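Local coordinates for protein endo-1,4-beta-xylanase (Pseudoalteromonas haloplanktis, PDB 1H12) that hydrolyses internal beta-1,4 linkages of xylan as a cold-adapted family 8 glycoside hydrolase and may also cleave beta-1,4-glucans, at residues G10-G15 with Y209-N214; G15-L20 with D292-G297; N155-W160 with N167-A172; T174-I179 with N223-V228; M287-D292 with A300-A305. All coordinates share one frame; numbering follows the deposited sequence.

Contact 1 (G10-G15 with Y209-N214); sequences GAYSSG and YDYFAN
Tyr12 OH is gripped by two asparagines: it accepts a hydrogen bond from Asn214 ND2 at 3.1 Å and forms a second bond with Asn401 OD1. The Asn214 bond is fairly straight, 157° at the hydrogen, and the hydroxyl lies close to the amide plane. Since Asn401 OD1 is an acceptor, the phenol is probably donor to one asparagine and acceptor from the other, which would fix the turn of its proton. Tyr12 holds CG anti to the backbone N, chi1 -170°, and this carries the ring toward segment 209-214 of helix 206-215. Its far end slides past the Asn214 side chain in the opposite sense, the ring and amide planes 40° apart. There Tyr12 CE2 comes to 3.5 Å from Asn214 ND2, and Tyr12 OH to 3.3 Å from Asn214 CB. One turn back, the Tyr211 ring crosses Tyr12 at about a right angle: Tyr12 CZ sits in plane at the Tyr211 edge, 3.9 Å from Tyr211 CD1, with Tyr12 OH 3.5 Å from the same CD1. Tyr211 then runs on to bond the carbonyl of Tyr400, and Phe399 meets both rings, so residues of the C-terminal tail contact both tyrosines. Asp210 starts toward Tyr12 but turns its carboxylate off to a salt bridge with Arg233. In the (alpha/alpha)6 barrel usual for family 8, helix 206-215 is flanked by helix 143-160 beside Tyr211 and Phe212, by helix 219-243 beside Tyr209 and Asp210, and by the end of helix 283-296, whose Met296 touches both Tyr12 and Asp210.

Contact 2 (G15-L20 with D292-G297); sequences GTYRNL and DAHLMG
One hydrogen bond joins the loop to the helix: Arg18 N donates to His294 NE2 at 2.9 Å, 149° at the hydrogen, the donor tilted somewhat from the imidazole plane. With NE2 accepting, the ring is probably neutral and carries its proton on ND1. His294 has CG anti to the backbone N, chi1 -173°, which swings the imidazole from the side of its helix into the extended backbone at Tyr17 and Arg18.

The aromatic contact is an offset edge-to-face pair in which the edge of Tyr17 is turned to the face of His294. Ring centres lie 5.6 Å apart with planes at 86°, and the nearest ring atoms are Tyr17 CD2 and His294 CE1 at 3.8 Å.

The apolar contact is that of Leu295 CD1, 3.7 Å from Tyr17 CE2, near a phenol whose OH bonds Phe399 N. In van der Waals packing on the imidazole, Arg18 lays its CB 3.5 Å from His294 NE2 and then, bending at chi3, carries the guanidinium away to a salt bridge with Glu23.

Here the C-terminal end of helix 283-296 meets the N-terminal region. Gly297, with positive phi, is the first residue beyond the helix; the last-turn residues His294 and Leu295 pair through their backbones with the start of helix 11-14, and the following loop adds Arg18 N. The loop is thereby tied to the C-terminal turn of a helix of the (alpha/alpha)6 barrel usual in family 8 hydrolases.

Contact 3 (N155-W160 with N167-A172); sequences NASARW and NYYNDA
Ala156 CB sits over one face of the Tyr168 ring in a CH-pi contact, 3.7 Å from the ring centroid and 15° off the normal. Tyr168 has CG anti to its carbonyl carbon, which turns the ring onto Ala156. The ring lies against the Ala156–Ser157 backbone, with Tyr168 CB 3.6 Å from Ser157 N. Farther out the phenol reaches the tryptophan one turn on: Trp160 CE3 is 3.7 Å from Tyr168 CZ and 3.6 Å from Tyr168 OH, the two ring planes inclined at 59°. Next along the helix, Ser157 OG packs 3.4 Å from Tyr169 CB.

A second shell holds these groups in place. Tyr168 OH bonds Asp97 and Gln93, while Trp160 NE1 bonds Asn91. Asn162, in the turn between the helices, spans both: its ND2 bonds Ser157 OG and its OD1 accepts from Tyr169 N. Asn167 serves as N-cap, its OD1 accepting from Asn170 N at 3.0 Å, with the donor above the carbonyl plane. A leucine in place of Tyr168 would probably leave Asp97 and Gln93 without their hydroxyl partner and open a gap beside Trp160.

The axes of segments 155-160 and 168-172 pass 8.4 Å apart at 164°, nearly antiparallel, with a seven-residue link, 161-167: a helical hairpin of the kind from which (alpha/alpha)6 barrels are built, where the small Ala156 and Ser157 probably help the helices approach.

Contact 4 (T174-I179 with N223-V228); sequences TMLNTI and NYWRQV
Within the (alpha/alpha)6 barrel usual in family 8 hydrolases, helix 219-243 reaches across to helix 168-182 with a single large side chain, Trp225, whose benzo end meets Leu176 and Ile179. The CA atoms of Leu176 and Trp225 are 9.5 Å apart, and the indole spans that gap. Trp225 keeps CG anti to its carbonyl carbon, chi1 -71°, directing the six-membered ring at the opposing helix.

Leu176 touches it twice. Its CD2 stands 3.8 Å above one face of the Trp225 indole, offset toward the rim and 3.9 Å from Trp225 CZ2, while its carbonyl O lies in plane at the edge, 3.8 Å from the same CZ2. Ile179, one turn on, adds the CG2 branch at the edge, 3.8 Å from Trp225 CH2, its side chain crossing the indole at about a right angle.

The opposite face of the indole is covered from its own helix: Tyr224 CD2 sits over the centre, 3.7 Å above the Trp225 plane. Between the two helices in sequence comes helix 206-215, which joins the same alpha/alpha packing, as Phe212 meets Trp225 edge-to-face and also touches Leu176. Met184, of the short strand 184-185, contacts Ile179, Tyr224 and Trp225 alike. Tyr224 in addition makes a cation-pi contact with Lys180, just past Ile179 on helix 168-182.

Contact 5 (M287-D292 with A300-A305); sequences MNVGLD and AWHKSA
His302 and Asp292 make the polar link between the helices, a His-carboxylate hydrogen bond from His302 NE2 to Asp292 OD1 of 2.8 Å, nearly straight at 175°. The acceptor lies in the imidazole plane and uses its anti lone pair; carboxylate and ring are nearly coplanar. Also at the ring edge, Val289 O approaches His302 CD2 at 3.5 Å.

The apolar contacts centre on Val289, which divides its branches: CG1 packs 3.8 Å from His302 CB, and CG2 reaches Trp301 CZ3 at 4.0 Å. Trp301 takes the crowded position, chi1 74°, which folds its indole back over a face of the neighbouring imidazole, Trp301 CZ2 being 3.3 Å above the His302 ring plane, offset toward the rim. Phe240 of helix 219-243 packs against both Val289 and Ala305. The axes of segments 287-292 and 300-305 approach to 9.8 Å at 146°, successive helices of a roughly antiparallel hairpin.

A phenylalanine at His302 would probably cost Asp292 its imidazole donor and leave the carboxylate less firmly oriented.

His302 ND1 bonds Gln299 N, a donor, so the ring is probably the neutral NE2-H form; with Arg233 holding OD2, the buried carboxylate has each oxygen engaged and is likely to remain charged.

In the fold
Contacts 1 and 2 share Gly15, lie 10 Å apart between centres and are stitched together by two probable backbone bonds of 2.9 Å, Ala11 N to His294 O and Tyr12 N to Leu295 O. Contact 5 shares Asp292 and helix 283-296 with contact 2, centres 12 Å apart. Arg233 links contacts 1 and 5 indirectly, forming salt bridges to both Asp210 and Asp292. Contact 4 meets contact 1 where Phe212 CD2 is 3.4 Å from Leu176 CD2. Contacts 3 and 4 use one helix in common, and their centres are 16 Å apart. None of the five includes the xylose-pocket residues Gln327, Gly341, Glu342, Tyr378 and Asn382.

Contact 1 (G10-G15 with Y209-N214)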
# COMPACT_ATOMS: atom_id res chain seq x y z
N GLY A 10 -3.29 -3.73 19.79
CA GLY A 10 -2.79 -2.77 18.79
C GLY A 10 -2.73 -1.32 19.27
O GLY A 10 -3.44 -0.91 20.20
N ALA A 11 -1.93 -0.54 18.56
CA ALA A 11 -1.82 0.89 18.79
C ALA A 11 -3.15 1.60 18.59
O ALA A 11 -3.40 2.63 19.25
CB ALA A 11 -0.78 1.46 17.84
N TYR A 12 -3.98 1.11 17.72
CA TYR A 12 -5.32 1.74 17.53
C TYR A 12 -6.13 1.68 18.81
O TYR A 12 -6.86 2.66 19.10
CB TYR A 12 -6.03 1.08 16.34
CG TYR A 12 -7.28 1.73 15.86
CD1 TYR A 12 -7.50 3.10 15.93
CD2 TYR A 12 -8.24 0.97 15.28
CE1 TYR A 12 -8.68 3.67 15.39
CE2 TYR A 12 -9.41 1.52 14.76
CZ TYR A 12 -9.61 2.88 14.81
OH TYR A 12 -10.80 3.38 14.31
N SER A 13 -6.02 0.57 19.52
CA SER A 13 -6.76 0.49 20.79
C SER A 13 -6.04 1.11 21.95
O SER A 13 -6.72 1.70 22.84
CB SER A 13 -6.99 -0.99 21.10
OG SER A 13 -7.81 -1.62 20.13
N SER A 14 -4.74 1.03 22.04
CA SER A 14 -4.03 1.50 23.25
C SER A 14 -3.59 2.92 23.14
O SER A 14 -3.39 3.56 24.15
CB SER A 14 -2.80 0.64 23.47
OG SER A 14 -1.88 0.90 22.41
N GLY A 15 -3.44 3.41 21.92
CA GLY A 15 -2.85 4.69 21.66
C GLY A 15 -1.37 4.71 21.71
O GLY A 15 -0.77 5.77 21.53
N TYR A 209 -9.92 -1.80 7.50
CA TYR A 209 -11.34 -2.12 7.53
C TYR A 209 -11.90 -1.87 8.94
O TYR A 209 -13.04 -1.40 9.09
CB TYR A 209 -11.60 -3.53 7.07
CG TYR A 209 -10.91 -3.89 5.77
CD1 TYR A 209 -10.99 -3.12 4.64
CD2 TYR A 209 -10.15 -5.05 5.71
CE1 TYR A 209 -10.34 -3.49 3.48
CE2 TYR A 209 -9.49 -5.41 4.54
CZ TYR A 209 -9.57 -4.65 3.44
OH TYR A 209 -8.85 -5.06 2.33
N ASP A 210 -11.12 -2.19 9.99
CA ASP A 210 -11.55 -1.86 11.34
C ASP A 210 -11.68 -0.37 11.55
O ASP A 210 -12.61 0.09 12.21
CB ASP A 210 -10.53 -2.44 12.33
CG ASP A 210 -10.63 -3.93 12.51
OD1 ASP A 210 -11.77 -4.37 12.82
OD2 ASP A 210 -9.65 -4.65 12.36
N TYR A 211 -10.75 0.41 10.98
CA TYR A 211 -10.85 1.87 11.04
C TYR A 211 -12.10 2.35 10.26
O TYR A 211 -12.84 3.21 10.76
CB TYR A 211 -9.55 2.44 10.42
CG TYR A 211 -9.51 3.94 10.32
CD1 TYR A 211 -9.33 4.74 11.41
CD2 TYR A 211 -9.62 4.56 9.08
CE1 TYR A 211 -9.30 6.13 11.29
CE2 TYR A 211 -9.52 5.93 8.94
CZ TYR A 211 -9.43 6.72 10.05
OH TYR A 211 -9.44 8.09 9.87
N PHE A 212 -12.36 1.79 9.09
CA PHE A 212 -13.56 2.17 8.36
C PHE A 212 -14.81 1.92 9.24
O PHE A 212 -15.69 2.76 9.33
CB PHE A 212 -13.70 1.39 7.09
CG PHE A 212 -12.59 1.57 6.04
CD1 PHE A 212 -11.76 2.64 6.05
CD2 PHE A 212 -12.48 0.68 5.01
CE1 PHE A 212 -10.79 2.81 5.07
CE2 PHE A 212 -11.52 0.81 4.04
CZ PHE A 212 -10.66 1.89 4.06
N ALA A 213 -14.87 0.76 9.87
CA ALA A 213 -16.02 0.40 10.70
C ALA A 213 -16.28 1.43 11.79
O ALA A 213 -17.43 1.73 12.09
CB ALA A 213 -15.80 -0.97 11.34
N ASN A 214 -15.22 1.96 12.38
CA ASN A 214 -15.34 2.94 13.44
C ASN A 214 -15.62 4.35 12.97
O ASN A 214 -15.80 5.25 13.78
CB ASN A 214 -14.10 2.92 14.31
CG ASN A 214 -13.99 1.68 15.14
OD1 ASN A 214 -15.00 0.94 15.33
ND2 ASN A 214 -12.80 1.42 15.64

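Contact 2 (G15-L20 with D292-G297)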
# COMPACT_ATOMS: atom_id res chain seq x y z
N GLY A 15 -3.44 3.41 21.92
CA GLY A 15 -2.85 4.69 21.66
C GLY A 15 -1.37 4.71 21.71
O GLY A 15 -0.77 5.77 21.53
N THR A 16 -0.73 3.58 21.99
CA THR A 16 0.73 3.51 22.07
C THR A 16 1.29 3.05 20.73
O THR A 16 1.06 1.91 20.36
CB THR A 16 1.13 2.44 23.11
OG1 THR A 16 0.62 2.80 24.38
CG2 THR A 16 2.67 2.31 23.23
N TYR A 17 1.97 3.91 20.01
CA TYR A 17 2.61 3.58 18.74
C TYR A 17 4.09 3.29 18.98
O TYR A 17 4.79 4.04 19.67
CB TYR A 17 2.46 4.75 17.76
CG TYR A 17 1.04 4.82 17.20
CD1 TYR A 17 0.00 5.43 17.90
CD2 TYR A 17 0.74 4.23 15.98
CE1 TYR A 17 -1.27 5.45 17.43
CE2 TYR A 17 -0.57 4.24 15.50
CZ TYR A 17 -1.57 4.85 16.21
OH TYR A 17 -2.86 4.84 15.70
N ARG A 18 4.56 2.21 18.40
CA ARG A 18 5.97 1.91 18.39
C ARG A 18 6.69 2.85 17.48
O ARG A 18 6.15 3.32 16.45
CB ARG A 18 6.24 0.49 17.91
CG ARG A 18 5.70 -0.58 18.81
CD ARG A 18 5.84 -1.99 18.25
NE ARG A 18 7.24 -2.36 18.07
CZ ARG A 18 7.64 -3.53 17.59
NH1 ARG A 18 6.73 -4.39 17.16
NH2 ARG A 18 8.91 -3.84 17.50
N ASN A 19 7.94 3.13 17.83
CA ASN A 19 8.92 3.81 16.99
C ASN A 19 10.04 2.84 16.75
O ASN A 19 10.98 2.71 17.56
CB ASN A 19 9.40 5.10 17.68
CG ASN A 19 10.34 5.92 16.82
OD1 ASN A 19 10.99 5.42 15.91
ND2 ASN A 19 10.42 7.24 17.12
N LEU A 20 9.92 2.06 15.68
CA LEU A 20 10.86 0.99 15.38
C LEU A 20 12.27 1.51 15.23
O LEU A 20 13.23 0.90 15.73
CB LEU A 20 10.41 0.19 14.16
CG LEU A 20 11.33 -0.92 13.75
CD1 LEU A 20 11.48 -2.00 14.80
CD2 LEU A 20 10.75 -1.60 12.46
N ASP A 292 -0.80 -4.35 10.23
CA ASP A 292 -1.91 -4.90 10.97
C ASP A 292 -1.49 -5.29 12.38
O ASP A 292 -2.23 -5.04 13.36
CB ASP A 292 -2.53 -6.06 10.26
CG ASP A 292 -3.88 -6.42 10.84
OD1 ASP A 292 -4.04 -7.54 11.40
OD2 ASP A 292 -4.79 -5.57 10.75
N ALA A 293 -0.34 -5.93 12.51
CA ALA A 293 0.14 -6.30 13.83
C ALA A 293 0.32 -5.07 14.73
O ALA A 293 -0.05 -5.07 15.90
CB ALA A 293 1.45 -7.07 13.71
N HIS A 294 0.95 -4.03 14.19
CA HIS A 294 1.20 -2.80 14.94
C HIS A 294 -0.11 -2.15 15.35
O HIS A 294 -0.33 -1.81 16.53
CB HIS A 294 2.04 -1.85 14.09
CG HIS A 294 2.48 -0.64 14.82
ND1 HIS A 294 2.84 0.53 14.18
CD2 HIS A 294 2.66 -0.40 16.14
CE1 HIS A 294 3.21 1.42 15.10
NE2 HIS A 294 3.11 0.88 16.31
N LEU A 295 -1.00 -1.93 14.38
CA LEU A 295 -2.22 -1.17 14.63
C LEU A 295 -3.28 -1.96 15.38
O LEU A 295 -3.99 -1.34 16.17
CB LEU A 295 -2.78 -0.64 13.29
CG LEU A 295 -2.24 0.68 12.83
CD1 LEU A 295 -2.79 1.85 13.67
CD2 LEU A 295 -0.71 0.73 12.79
N MET A 296 -3.45 -3.24 15.10
CA MET A 296 -4.53 -4.03 15.64
C MET A 296 -4.08 -5.19 16.53
O MET A 296 -4.97 -5.85 17.11
CB MET A 296 -5.44 -4.52 14.56
CG MET A 296 -6.29 -3.45 13.99
SD MET A 296 -7.26 -2.54 14.92
CE MET A 296 -7.68 -2.97 15.38
N GLY A 297 -2.78 -5.41 16.68
CA GLY A 297 -2.24 -6.41 17.58
C GLY A 297 -1.66 -7.61 16.84
O GLY A 297 -2.16 -8.04 15.81

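Contact 3 (N155-W160 with N167-A172)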
# COMPACT_ATOMS: atom_id res chain seq x y z
N ASN A 155 -8.98 10.15 7.43
CA ASN A 155 -8.00 10.79 8.30
C ASN A 155 -7.95 12.30 8.09
O ASN A 155 -7.81 13.05 9.04
CB ASN A 155 -6.64 10.15 8.10
CG ASN A 155 -6.49 8.82 8.83
OD1 ASN A 155 -6.62 7.71 8.12
ND2 ASN A 155 -6.27 8.84 10.05
N ALA A 156 -8.07 12.75 6.83
CA ALA A 156 -8.08 14.19 6.53
C ALA A 156 -9.28 14.84 7.21
O ALA A 156 -9.13 15.92 7.83
CB ALA A 156 -8.12 14.37 5.04
N SER A 157 -10.45 14.22 7.13
CA SER A 157 -11.60 14.73 7.85
C SER A 157 -11.30 14.89 9.33
O SER A 157 -11.63 15.92 9.93
CB SER A 157 -12.76 13.74 7.67
OG SER A 157 -13.85 14.08 8.52
N ALA A 158 -10.73 13.86 9.92
CA ALA A 158 -10.48 13.88 11.35
C ALA A 158 -9.49 14.95 11.76
O ALA A 158 -9.65 15.57 12.80
CB ALA A 158 -10.00 12.53 11.82
N ARG A 159 -8.45 15.17 10.97
CA ARG A 159 -7.41 16.11 11.32
C ARG A 159 -7.77 17.54 11.00
O ARG A 159 -7.40 18.45 11.76
CB ARG A 159 -6.08 15.77 10.66
CG ARG A 159 -5.53 14.38 11.04
CD ARG A 159 -4.07 14.24 10.77
NE ARG A 159 -3.32 15.00 11.78
CZ ARG A 159 -2.00 15.09 11.84
NH1 ARG A 159 -1.44 15.76 12.84
NH2 ARG A 159 -1.22 14.51 10.91
N TRP A 160 -8.46 17.76 9.89
CA TRP A 160 -8.63 19.08 9.33
C TRP A 160 -10.05 19.60 9.27
O TRP A 160 -10.27 20.80 9.00
CB TRP A 160 -7.99 19.10 7.92
CG TRP A 160 -6.58 18.71 7.86
CD1 TRP A 160 -5.62 18.92 8.80
CD2 TRP A 160 -5.92 17.97 6.79
NE1 TRP A 160 -4.44 18.36 8.42
CE2 TRP A 160 -4.59 17.78 7.17
CE3 TRP A 160 -6.35 17.45 5.58
CZ2 TRP A 160 -3.67 17.13 6.37
CZ3 TRP A 160 -5.44 16.80 4.77
CH2 TRP A 160 -4.12 16.62 5.17
N ASN A 167 -15.11 18.44 1.45
CA ASN A 167 -15.78 17.71 2.54
C ASN A 167 -15.16 16.32 2.49
O ASN A 167 -15.65 15.43 1.81
CB ASN A 167 -17.29 17.68 2.35
CG ASN A 167 -17.99 17.15 3.55
OD1 ASN A 167 -17.53 16.24 4.20
ND2 ASN A 167 -19.13 17.74 3.87
N TYR A 168 -14.01 16.18 3.14
CA TYR A 168 -13.28 14.95 3.13
C TYR A 168 -14.14 13.80 3.57
O TYR A 168 -14.03 12.68 3.02
CB TYR A 168 -12.05 15.01 4.01
CG TYR A 168 -11.06 16.12 3.74
CD1 TYR A 168 -10.27 16.15 2.58
CD2 TYR A 168 -10.90 17.14 4.66
CE1 TYR A 168 -9.34 17.14 2.39
CE2 TYR A 168 -9.96 18.14 4.45
CZ TYR A 168 -9.19 18.15 3.32
OH TYR A 168 -8.28 19.17 3.13
N TYR A 169 -14.94 14.00 4.61
CA TYR A 169 -15.74 12.92 5.16
C TYR A 169 -16.73 12.42 4.14
O TYR A 169 -16.87 11.21 3.92
CB TYR A 169 -16.44 13.38 6.44
CG TYR A 169 -17.12 12.21 7.14
CD1 TYR A 169 -16.38 11.29 7.84
CD2 TYR A 169 -18.47 11.99 7.03
CE1 TYR A 169 -16.98 10.17 8.42
CE2 TYR A 169 -19.08 10.91 7.58
CZ TYR A 169 -18.33 9.99 8.30
OH TYR A 169 -18.97 8.88 8.84
N ASN A 170 -17.48 13.33 3.49
CA ASN A 170 -18.42 12.90 2.50
C ASN A 170 -17.71 12.18 1.35
O ASN A 170 -18.22 11.18 0.81
CB ASN A 170 -19.21 14.09 1.92
N ASP A 171 -16.55 12.71 0.94
CA ASP A 171 -15.79 12.05 -0.11
C ASP A 171 -15.37 10.64 0.33
O ASP A 171 -15.38 9.70 -0.47
CB ASP A 171 -14.60 12.88 -0.53
CG ASP A 171 -14.94 14.12 -1.30
OD1 ASP A 171 -16.09 14.25 -1.75
OD2 ASP A 171 -14.09 15.00 -1.48
N ALA A 172 -14.99 10.48 1.60
CA ALA A 172 -14.57 9.18 2.09
C ALA A 172 -15.73 8.19 2.11
O ALA A 172 -15.56 7.02 1.73
CB ALA A 172 -14.04 9.30 3.50

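Contact 4 (T174-I179 with N223-V228)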
# COMPACT_ATOMS: atom_id res chain seq x y z
N THR A 174 -18.41 8.25 0.25
CA THR A 174 -18.67 7.93 -1.12
C THR A 174 -17.69 6.85 -1.61
O THR A 174 -18.09 5.89 -2.28
CB THR A 174 -18.57 9.19 -1.98
OG1 THR A 174 -19.59 10.10 -1.56
CG2 THR A 174 -18.73 8.90 -3.46
N MET A 175 -16.42 7.02 -1.29
CA MET A 175 -15.40 6.04 -1.67
C MET A 175 -15.68 4.68 -1.05
O MET A 175 -15.58 3.65 -1.73
CB MET A 175 -14.02 6.56 -1.25
CG MET A 175 -12.87 5.78 -1.85
SD MET A 175 -12.66 5.97 -3.64
CE MET A 175 -12.28 7.72 -3.72
N LEU A 176 -16.03 4.62 0.24
CA LEU A 176 -16.36 3.34 0.89
C LEU A 176 -17.55 2.68 0.19
O LEU A 176 -17.56 1.46 -0.00
CB LEU A 176 -16.65 3.54 2.37
CG LEU A 176 -15.48 3.92 3.23
CD1 LEU A 176 -15.97 4.09 4.68
CD2 LEU A 176 -14.38 2.88 3.20
N ASN A 177 -18.55 3.49 -0.14
CA ASN A 177 -19.71 2.87 -0.84
C ASN A 177 -19.33 2.33 -2.19
O ASN A 177 -19.80 1.27 -2.59
CB ASN A 177 -20.81 3.93 -0.97
CG ASN A 177 -21.53 4.18 0.36
OD1 ASN A 177 -21.38 3.47 1.30
ND2 ASN A 177 -22.22 5.30 0.41
N THR A 178 -18.44 3.05 -2.90
CA THR A 178 -17.92 2.54 -4.16
C THR A 178 -17.19 1.22 -3.97
O THR A 178 -17.35 0.28 -4.75
CB THR A 178 -17.06 3.60 -4.83
OG1 THR A 178 -17.93 4.67 -5.24
CG2 THR A 178 -16.29 3.06 -6.02
N ILE A 179 -16.34 1.14 -2.95
CA ILE A 179 -15.63 -0.12 -2.69
C ILE A 179 -16.64 -1.24 -2.47
O ILE A 179 -16.54 -2.32 -3.07
CB ILE A 179 -14.66 0.04 -1.52
CG1 ILE A 179 -13.56 1.02 -1.85
CG2 ILE A 179 -14.07 -1.33 -1.18
CD1 ILE A 179 -12.76 1.49 -0.61
N ASN A 223 -20.95 -2.98 11.00
CA ASN A 223 -20.84 -4.43 11.00
C ASN A 223 -20.24 -4.97 9.71
O ASN A 223 -19.40 -5.88 9.74
CB ASN A 223 -22.21 -5.05 11.32
CG ASN A 223 -22.55 -4.96 12.77
OD1 ASN A 223 -23.22 -3.97 13.25
ND2 ASN A 223 -22.14 -5.91 13.48
N TYR A 224 -20.62 -4.39 8.59
CA TYR A 224 -20.07 -4.79 7.29
C TYR A 224 -18.55 -4.71 7.30
O TYR A 224 -17.85 -5.67 6.95
CB TYR A 224 -20.65 -3.91 6.17
CG TYR A 224 -20.07 -4.22 4.81
CD1 TYR A 224 -20.60 -5.21 4.05
CD2 TYR A 224 -18.93 -3.55 4.35
CE1 TYR A 224 -20.07 -5.52 2.78
CE2 TYR A 224 -18.39 -3.85 3.12
CZ TYR A 224 -18.91 -4.85 2.36
OH TYR A 224 -18.33 -5.15 1.15
N TRP A 225 -18.01 -3.56 7.71
CA TRP A 225 -16.56 -3.39 7.66
C TRP A 225 -15.83 -4.24 8.70
O TRP A 225 -14.72 -4.68 8.44
CB TRP A 225 -16.19 -1.92 7.72
CG TRP A 225 -16.54 -1.21 6.45
CD1 TRP A 225 -17.51 -0.27 6.27
CD2 TRP A 225 -15.94 -1.41 5.15
NE1 TRP A 225 -17.55 0.11 4.96
CE2 TRP A 225 -16.58 -0.56 4.26
CE3 TRP A 225 -14.90 -2.18 4.68
CZ2 TRP A 225 -16.26 -0.52 2.92
CZ3 TRP A 225 -14.55 -2.14 3.35
CH2 TRP A 225 -15.25 -1.32 2.47
N ARG A 226 -16.44 -4.47 9.87
CA ARG A 226 -15.82 -5.37 10.82
C ARG A 226 -15.73 -6.79 10.24
O ARG A 226 -14.75 -7.49 10.45
CB ARG A 226 -16.68 -5.42 12.09
N GLN A 227 -16.77 -7.21 9.51
CA GLN A 227 -16.77 -8.51 8.89
C GLN A 227 -15.71 -8.57 7.77
O GLN A 227 -15.04 -9.61 7.61
CB GLN A 227 -18.14 -8.80 8.32
CG GLN A 227 -19.18 -9.04 9.43
CD GLN A 227 -20.59 -8.73 9.00
OE1 GLN A 227 -20.90 -8.67 7.81
NE2 GLN A 227 -21.46 -8.55 9.99
N VAL A 228 -15.55 -7.50 7.00
CA VAL A 228 -14.49 -7.45 5.99
C VAL A 228 -13.14 -7.63 6.69
O VAL A 228 -12.27 -8.35 6.20
CB VAL A 228 -14.56 -6.13 5.20
CG1 VAL A 228 -13.38 -5.99 4.27
CG2 VAL A 228 -15.84 -6.06 4.36

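Contact 5 (M287-D292 with A300-A305)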
# COMPACT_ATOMS: atom_id res chain seq x y z
N MET A 287 4.47 -6.20 4.50
CA MET A 287 4.33 -4.84 4.99
C MET A 287 2.94 -4.65 5.64
O MET A 287 2.84 -4.10 6.74
CB MET A 287 4.52 -3.85 3.84
CG MET A 287 4.45 -2.43 4.17
SD MET A 287 4.59 -1.40 2.72
CE MET A 287 3.32 -1.59 1.77
N ASN A 288 1.91 -5.10 4.94
CA ASN A 288 0.56 -5.01 5.44
C ASN A 288 0.36 -5.84 6.71
O ASN A 288 -0.39 -5.44 7.60
CB ASN A 288 -0.43 -5.46 4.39
CG ASN A 288 -0.49 -4.60 3.17
OD1 ASN A 288 -0.13 -3.40 3.21
ND2 ASN A 288 -0.98 -5.17 2.08
N VAL A 289 1.01 -7.00 6.78
CA VAL A 289 0.95 -7.83 7.99
C VAL A 289 1.59 -7.07 9.17
O VAL A 289 1.05 -7.08 10.27
CB VAL A 289 1.58 -9.20 7.74
CG1 VAL A 289 1.66 -10.01 9.03
CG2 VAL A 289 0.81 -9.98 6.70
N GLY A 290 2.74 -6.45 8.94
CA GLY A 290 3.37 -5.61 9.98
C GLY A 290 2.45 -4.47 10.41
O GLY A 290 2.30 -4.19 11.60
N LEU A 291 1.86 -3.76 9.44
CA LEU A 291 0.92 -2.72 9.72
C LEU A 291 -0.20 -3.23 10.63
O LEU A 291 -0.53 -2.63 11.64
CB LEU A 291 0.40 -2.14 8.39
CG LEU A 291 -0.58 -1.01 8.42
CD1 LEU A 291 -0.71 -0.45 6.99
CD2 LEU A 291 -1.96 -1.35 8.94
N ASP A 292 -0.80 -4.35 10.23
CA ASP A 292 -1.91 -4.90 10.97
C ASP A 292 -1.49 -5.29 12.38
O ASP A 292 -2.23 -5.04 13.36
CB ASP A 292 -2.53 -6.06 10.26
CG ASP A 292 -3.88 -6.42 10.84
OD1 ASP A 292 -4.04 -7.54 11.40
OD2 ASP A 292 -4.79 -5.57 10.75
N ALA A 300 -0.41 -14.99 16.47
CA ALA A 300 0.53 -15.99 16.02
C ALA A 300 0.67 -15.99 14.49
O ALA A 300 1.78 -16.18 13.99
CB ALA A 300 0.10 -17.40 16.53
N TRP A 301 -0.44 -15.82 13.76
CA TRP A 301 -0.31 -15.90 12.31
C TRP A 301 0.54 -14.75 11.75
O TRP A 301 1.26 -14.95 10.76
CB TRP A 301 -1.66 -15.97 11.61
CG TRP A 301 -2.47 -14.67 11.56
CD1 TRP A 301 -3.42 -14.25 12.43
CD2 TRP A 301 -2.38 -13.69 10.53
NE1 TRP A 301 -3.91 -13.03 12.01
CE2 TRP A 301 -3.29 -12.65 10.86
CE3 TRP A 301 -1.64 -13.59 9.37
CZ2 TRP A 301 -3.47 -11.52 10.05
CZ3 TRP A 301 -1.80 -12.42 8.59
CH2 TRP A 301 -2.69 -11.44 8.93
N HIS A 302 0.46 -13.54 12.33
CA HIS A 302 1.27 -12.45 11.82
C HIS A 302 2.74 -12.78 11.94
O HIS A 302 3.55 -12.56 11.04
CB HIS A 302 1.07 -11.14 12.58
CG HIS A 302 -0.32 -10.58 12.59
ND1 HIS A 302 -1.28 -11.00 13.48
CD2 HIS A 302 -0.86 -9.59 11.85
CE1 HIS A 302 -2.35 -10.25 13.27
NE2 HIS A 302 -2.14 -9.39 12.27
N LYS A 303 3.10 -13.29 13.11
CA LYS A 303 4.50 -13.58 13.44
C LYS A 303 5.03 -14.67 12.55
O LYS A 303 6.15 -14.58 12.05
CB LYS A 303 4.59 -13.95 14.93
CG LYS A 303 4.17 -12.86 15.86
CD LYS A 303 3.99 -13.43 17.33
CE LYS A 303 3.42 -12.59 18.23
NZ LYS A 303 3.35 -13.27 19.60
N SER A 304 4.28 -15.75 12.38
CA SER A 304 4.71 -16.83 11.53
C SER A 304 4.87 -16.36 10.08
O SER A 304 5.82 -16.70 9.39
CB SER A 304 3.69 -18.00 11.64
OG SER A 304 4.03 -19.06 10.80
N ALA A 305 3.90 -15.61 9.59
CA ALA A 305 3.94 -15.13 8.20
C ALA A 305 5.22 -14.35 7.95
O ALA A 305 5.93 -14.62 6.98
CB ALA A 305 2.73 -14.24 7.92